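Local coordinates for uncharacterized protein (Vibrio parahaemolyticus, PDB 1ZBP) that is of unknown function but belongs to the ImpE family, a helical N-terminal half being joined to a mostly antiparallel beta C-terminal part, at residues E128-K133 and D144-D149; G153-L158 and Y165-I170. One frame throughout, in Å; residues are numbered along the deposited sequence.

Contact 1. Residues E128-K133 and D144-D149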
# COMPACT_ATOMS: atom_id res chain seq x y z
N GLU A 128 9.45 -9.94 -17.83
CA GLU A 128 9.54 -10.16 -19.28
C GLU A 128 8.20 -9.80 -19.92
O GLU A 128 8.15 -9.25 -21.02
CB GLU A 128 9.88 -11.62 -19.56
CG GLU A 128 10.15 -11.92 -21.02
CD GLU A 128 11.38 -11.19 -21.52
OE1 GLU A 128 12.50 -11.62 -21.17
OE2 GLU A 128 11.21 -10.19 -22.26
N LEU A 129 7.12 -10.12 -19.22
CA LEU A 129 5.78 -9.85 -19.70
C LEU A 129 5.33 -8.42 -19.43
O LEU A 129 4.36 -7.94 -20.03
CB LEU A 129 4.79 -10.83 -19.07
CG LEU A 129 4.92 -12.28 -19.53
CD1 LEU A 129 4.04 -13.19 -18.69
CD2 LEU A 129 4.54 -12.37 -21.00
N ARG A 130 6.03 -7.73 -18.52
CA ARG A 130 5.68 -6.35 -18.17
C ARG A 130 5.67 -5.45 -19.40
O ARG A 130 6.68 -5.32 -20.10
CB ARG A 130 6.65 -5.78 -17.11
CG ARG A 130 6.26 -4.38 -16.59
CD ARG A 130 7.12 -3.91 -15.40
NE ARG A 130 8.48 -3.53 -15.79
CZ ARG A 130 8.78 -2.44 -16.50
NH1 ARG A 130 7.81 -1.62 -16.90
NH2 ARG A 130 10.03 -2.20 -16.84
N GLN A 131 4.52 -4.86 -19.68
CA GLN A 131 4.41 -3.96 -20.81
C GLN A 131 5.01 -2.63 -20.38
O GLN A 131 4.50 -1.97 -19.48
CB GLN A 131 2.95 -3.76 -21.19
CG GLN A 131 2.72 -2.74 -22.29
CD GLN A 131 1.25 -2.47 -22.54
OE1 GLN A 131 0.49 -3.36 -22.94
NE2 GLN A 131 0.83 -1.23 -22.31
N GLU A 132 6.12 -2.24 -21.00
CA GLU A 132 6.76 -0.97 -20.68
C GLU A 132 5.82 0.14 -21.14
O GLU A 132 5.24 0.07 -22.22
CB GLU A 132 8.11 -0.88 -21.39
CG GLU A 132 9.22 -1.66 -20.69
CD GLU A 132 10.46 -1.81 -21.55
OE1 GLU A 132 10.88 -0.81 -22.17
OE2 GLU A 132 11.02 -2.94 -21.59
N LYS A 133 5.65 1.17 -20.31
CA LYS A 133 4.76 2.28 -20.62
C LYS A 133 5.39 3.57 -20.14
O LYS A 133 5.83 3.66 -19.00
CB LYS A 133 3.41 2.09 -19.92
CG LYS A 133 2.26 2.87 -20.51
CD LYS A 133 1.86 2.28 -21.85
CE LYS A 133 0.48 2.75 -22.29
NZ LYS A 133 0.05 2.08 -23.56
N ASP A 144 9.66 5.17 -19.13
CA ASP A 144 9.22 3.98 -18.42
C ASP A 144 9.13 4.18 -16.91
O ASP A 144 9.88 4.97 -16.33
CB ASP A 144 10.16 2.82 -18.76
CG ASP A 144 9.64 1.47 -18.26
OD1 ASP A 144 8.41 1.33 -18.10
OD2 ASP A 144 10.47 0.56 -18.06
N VAL A 145 8.22 3.45 -16.28
CA VAL A 145 7.97 3.53 -14.85
C VAL A 145 7.68 2.15 -14.24
O VAL A 145 6.90 1.35 -14.78
CB VAL A 145 6.77 4.47 -14.57
CG1 VAL A 145 6.34 4.37 -13.13
CG2 VAL A 145 7.18 5.91 -14.89
N ARG A 146 8.30 1.88 -13.10
CA ARG A 146 8.09 0.61 -12.44
C ARG A 146 8.52 0.70 -10.98
O ARG A 146 9.37 1.51 -10.64
CB ARG A 146 8.90 -0.44 -13.18
CG ARG A 146 8.48 -1.84 -12.90
CD ARG A 146 9.42 -2.50 -11.91
NE ARG A 146 10.78 -2.56 -12.40
CZ ARG A 146 11.65 -3.50 -12.04
NH1 ARG A 146 11.27 -4.46 -11.19
NH2 ARG A 146 12.89 -3.48 -12.52
N ASP A 147 7.93 -0.11 -10.11
CA ASP A 147 8.31 -0.09 -8.69
C ASP A 147 9.66 -0.83 -8.57
O ASP A 147 9.87 -1.84 -9.23
CB ASP A 147 7.26 -0.80 -7.84
CG ASP A 147 7.44 -0.55 -6.34
OD1 ASP A 147 8.55 -0.75 -5.82
OD2 ASP A 147 6.45 -0.17 -5.68
N ILE A 148 10.57 -0.32 -7.75
CA ILE A 148 11.88 -0.95 -7.59
C ILE A 148 11.73 -2.37 -7.03
O ILE A 148 12.43 -3.30 -7.46
CB ILE A 148 12.83 -0.11 -6.69
CG1 ILE A 148 13.22 1.18 -7.42
CG2 ILE A 148 14.09 -0.92 -6.34
CD1 ILE A 148 14.05 2.15 -6.57
N ASP A 149 10.82 -2.52 -6.07
CA ASP A 149 10.47 -3.79 -5.43
C ASP A 149 10.24 -4.85 -6.51
O ASP A 149 9.61 -4.56 -7.53
CB ASP A 149 9.18 -3.59 -4.64
CG ASP A 149 8.82 -4.77 -3.78
OD1 ASP A 149 9.35 -4.88 -2.65
OD2 ASP A 149 8.01 -5.60 -4.23
O HOH W 1 5.19 1.82 -16.89
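K133 and D144 bring the two backbones nearest, with K133 CA 5.3 Å from D144 CA, where the chain leaving helix 116-129 passes alongside strand 140-147. The motif is an end-on, two-nitrogen salt bridge between R130 and D144. R130 is the first residue after the helix to leave helical geometry, so the bridge ties the helix exit to the beta sheet. R130 NH2 donates to D144 OD2 at 3.0 Å. R130 NH1 donates to D144 OD1 at 3.2 Å. Both bonds are nearly straight, and both oxygens use their syn lone pairs. The guanidinium and carboxylate planes are only 14° apart, so the two flat groups meet edge to edge. The R130 chain runs extended from CB to CD, then bends at chi3 (73°), which turns the guanidinium toward the aspartate. The remaining nitrogen, R130 NE, forms a salt bridge with E127 on the helix. The R130 guanidinium thus links two acidic residues. R146 CG lies over one face of this group, toward the rim, 3.3 Å from R130 NE. The two arginine side chains cross at about a right angle. R130 NE and R146 NE are 4.2 Å apart, and R146 NE is buried without a partner in the model. D144 and E127 would probably offset this gathering of positive charge. E132 CG lies against D144 OD2, 3.7 Å away. Beyond the bridge one water lies between the two backbones, 2.9 Å from K133 O and 2.8 Å from V145 O, within hydrogen-bonding distance of both carbonyls.

Contact 2. Residues G153-L158 and Y165-I170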
# COMPACT_ATOMS: atom_id res chain seq x y z
N GLY A 153 6.78 -4.97 -8.92
CA GLY A 153 7.18 -4.77 -10.31
C GLY A 153 6.46 -3.67 -11.07
O GLY A 153 6.60 -2.49 -10.77
N GLY A 154 5.67 -4.06 -12.07
CA GLY A 154 4.95 -3.05 -12.83
C GLY A 154 3.53 -2.88 -12.32
O GLY A 154 2.63 -2.57 -13.10
N TYR A 155 3.33 -3.09 -11.02
CA TYR A 155 1.99 -2.97 -10.43
C TYR A 155 1.89 -1.94 -9.32
O TYR A 155 2.87 -1.65 -8.64
CB TYR A 155 1.55 -4.32 -9.84
CG TYR A 155 1.20 -5.37 -10.85
CD1 TYR A 155 -0.13 -5.62 -11.19
CD2 TYR A 155 2.20 -6.13 -11.48
CE1 TYR A 155 -0.46 -6.59 -12.12
CE2 TYR A 155 1.87 -7.10 -12.41
CZ TYR A 155 0.55 -7.32 -12.74
OH TYR A 155 0.22 -8.27 -13.69
N ILE A 156 0.70 -1.36 -9.14
CA ILE A 156 0.49 -0.45 -8.04
C ILE A 156 -0.59 -1.15 -7.23
O ILE A 156 -1.27 -2.06 -7.72
CB ILE A 156 -0.04 0.95 -8.46
CG1 ILE A 156 -1.30 0.82 -9.32
CG2 ILE A 156 1.06 1.75 -9.13
CD1 ILE A 156 -2.10 2.09 -9.38
N GLU A 157 -0.72 -0.73 -5.97
CA GLU A 157 -1.70 -1.34 -5.08
C GLU A 157 -2.81 -0.33 -4.73
O GLU A 157 -2.57 0.88 -4.63
CB GLU A 157 -1.01 -1.80 -3.79
CG GLU A 157 0.20 -2.72 -4.00
CD GLU A 157 0.75 -3.27 -2.69
OE1 GLU A 157 0.49 -4.44 -2.35
OE2 GLU A 157 1.47 -2.55 -1.98
N LEU A 158 -4.02 -0.82 -4.57
CA LEU A 158 -5.13 0.06 -4.24
C LEU A 158 -6.03 -0.64 -3.27
O LEU A 158 -6.18 -1.85 -3.33
CB LEU A 158 -5.93 0.43 -5.49
CG LEU A 158 -5.26 1.30 -6.57
CD1 LEU A 158 -6.06 1.25 -7.86
CD2 LEU A 158 -5.14 2.75 -6.06
N TYR A 165 -8.73 -5.38 -2.04
CA TYR A 165 -7.32 -5.13 -2.35
C TYR A 165 -7.10 -5.36 -3.85
O TYR A 165 -7.32 -6.47 -4.36
CB TYR A 165 -6.45 -6.08 -1.53
CG TYR A 165 -5.00 -6.19 -1.97
CD1 TYR A 165 -4.21 -5.05 -2.14
CD2 TYR A 165 -4.41 -7.44 -2.19
CE1 TYR A 165 -2.85 -5.15 -2.52
CE2 TYR A 165 -3.07 -7.55 -2.58
CZ TYR A 165 -2.30 -6.40 -2.74
OH TYR A 165 -0.99 -6.52 -3.14
N PHE A 166 -6.68 -4.31 -4.55
CA PHE A 166 -6.44 -4.39 -6.00
C PHE A 166 -4.96 -4.27 -6.39
O PHE A 166 -4.21 -3.51 -5.80
CB PHE A 166 -7.21 -3.29 -6.74
CG PHE A 166 -8.66 -3.60 -6.99
CD1 PHE A 166 -9.59 -3.57 -5.94
CD2 PHE A 166 -9.10 -3.90 -8.28
CE1 PHE A 166 -10.95 -3.82 -6.19
CE2 PHE A 166 -10.45 -4.14 -8.54
CZ PHE A 166 -11.39 -4.10 -7.49
N LEU A 167 -4.58 -5.03 -7.41
CA LEU A 167 -3.24 -5.02 -7.98
C LEU A 167 -3.47 -4.59 -9.42
O LEU A 167 -4.05 -5.34 -10.22
CB LEU A 167 -2.60 -6.40 -7.93
CG LEU A 167 -1.71 -6.64 -6.70
CD1 LEU A 167 -1.25 -8.09 -6.66
CD2 LEU A 167 -0.51 -5.70 -6.74
N VAL A 168 -3.04 -3.38 -9.74
CA VAL A 168 -3.27 -2.82 -11.05
C VAL A 168 -1.99 -2.49 -11.79
O VAL A 168 -1.12 -1.77 -11.28
CB VAL A 168 -4.14 -1.56 -10.94
CG1 VAL A 168 -4.31 -0.91 -12.29
CG2 VAL A 168 -5.50 -1.94 -10.34
N PRO A 169 -1.84 -3.03 -13.00
CA PRO A 169 -0.68 -2.83 -13.87
C PRO A 169 -0.46 -1.34 -14.07
O PRO A 169 -1.39 -0.62 -14.41
CB PRO A 169 -1.09 -3.52 -15.17
CG PRO A 169 -1.94 -4.63 -14.70
CD PRO A 169 -2.79 -3.97 -13.63
N ILE A 170 0.77 -0.87 -13.83
CA ILE A 170 1.08 0.54 -14.01
C ILE A 170 0.72 0.90 -15.46
O ILE A 170 0.24 1.99 -15.73
CB ILE A 170 2.58 0.81 -13.73
CG1 ILE A 170 2.86 0.56 -12.25
CG2 ILE A 170 2.93 2.25 -14.11
CD1 ILE A 170 4.33 0.68 -11.88
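E157 and Y165 meet on one face of an antiparallel beta hairpin, strands 155-159 and 165-169. I156 with V168 and L158 with F166 are its hydrogen-bonded pairs. Y155 with P169 and E157 with L167 are non-hydrogen-bonded pairs. E157 can be followed outward. E157 CB lies 4.0 Å from Y165 CE1. E157 CG is anti to the carbonyl carbon (chi1 -53°), and it passes alongside L167, 4.1 Å from L167 CD2. E157 CD comes within 3.7 Å of Y165 OH. At the tip E157 OE1 accepts a hydrogen bond from Y165 OH at 2.7 Å, through its anti lone pair. The carboxylate stands steeply to the tyrosine ring, the planes 77° apart, and OE1 lies at the ring edge. OE1 also pairs with R81 of helix 65-84, and OE2 with K241. The buried carboxylate is therefore held by a hydroxyl and two basic groups, which would probably favour its charged form. On the same face Y155 leans on P169, with Y155 CE1 3.6 Å from P169 CG. The other face is apolar. The I156 and V168 side chains lie side by side, CG1 of I156 against CB of V168, and L158 CD1 reaches V168 CG2. L158 also packs on V192 and F194 of strand 189-196, so this face of the hairpin sits against the large antiparallel sheet. Past the last strand pair, I170 folds over G154, with I170 CG1 3.3 Å from G154 O. G154 O also accepts a nearly straight hydrogen bond from I170 N, at 2.6 Å.

Overall arrangement
The centres of contact 1 and contact 2 are about 11 Å apart, and the two contacts touch. Contact 1 ends at D149 and contact 2 begins at G153, so they are in series along the chain. They join at the start of the hairpin. D147 N lies 2.8 Å from G153 O, a probable hydrogen bond. R130 CD packs on G154 CA at 3.5 Å, so the arginine after helix 116-129 also reaches the hairpin. Contact 1 lies at the surface, its centre about 18 Å from the centre of the chain. Contact 2 is buried, its centre about 9 Å from the chain centre. The protein's function is unknown, so neither contact can be assigned to a site.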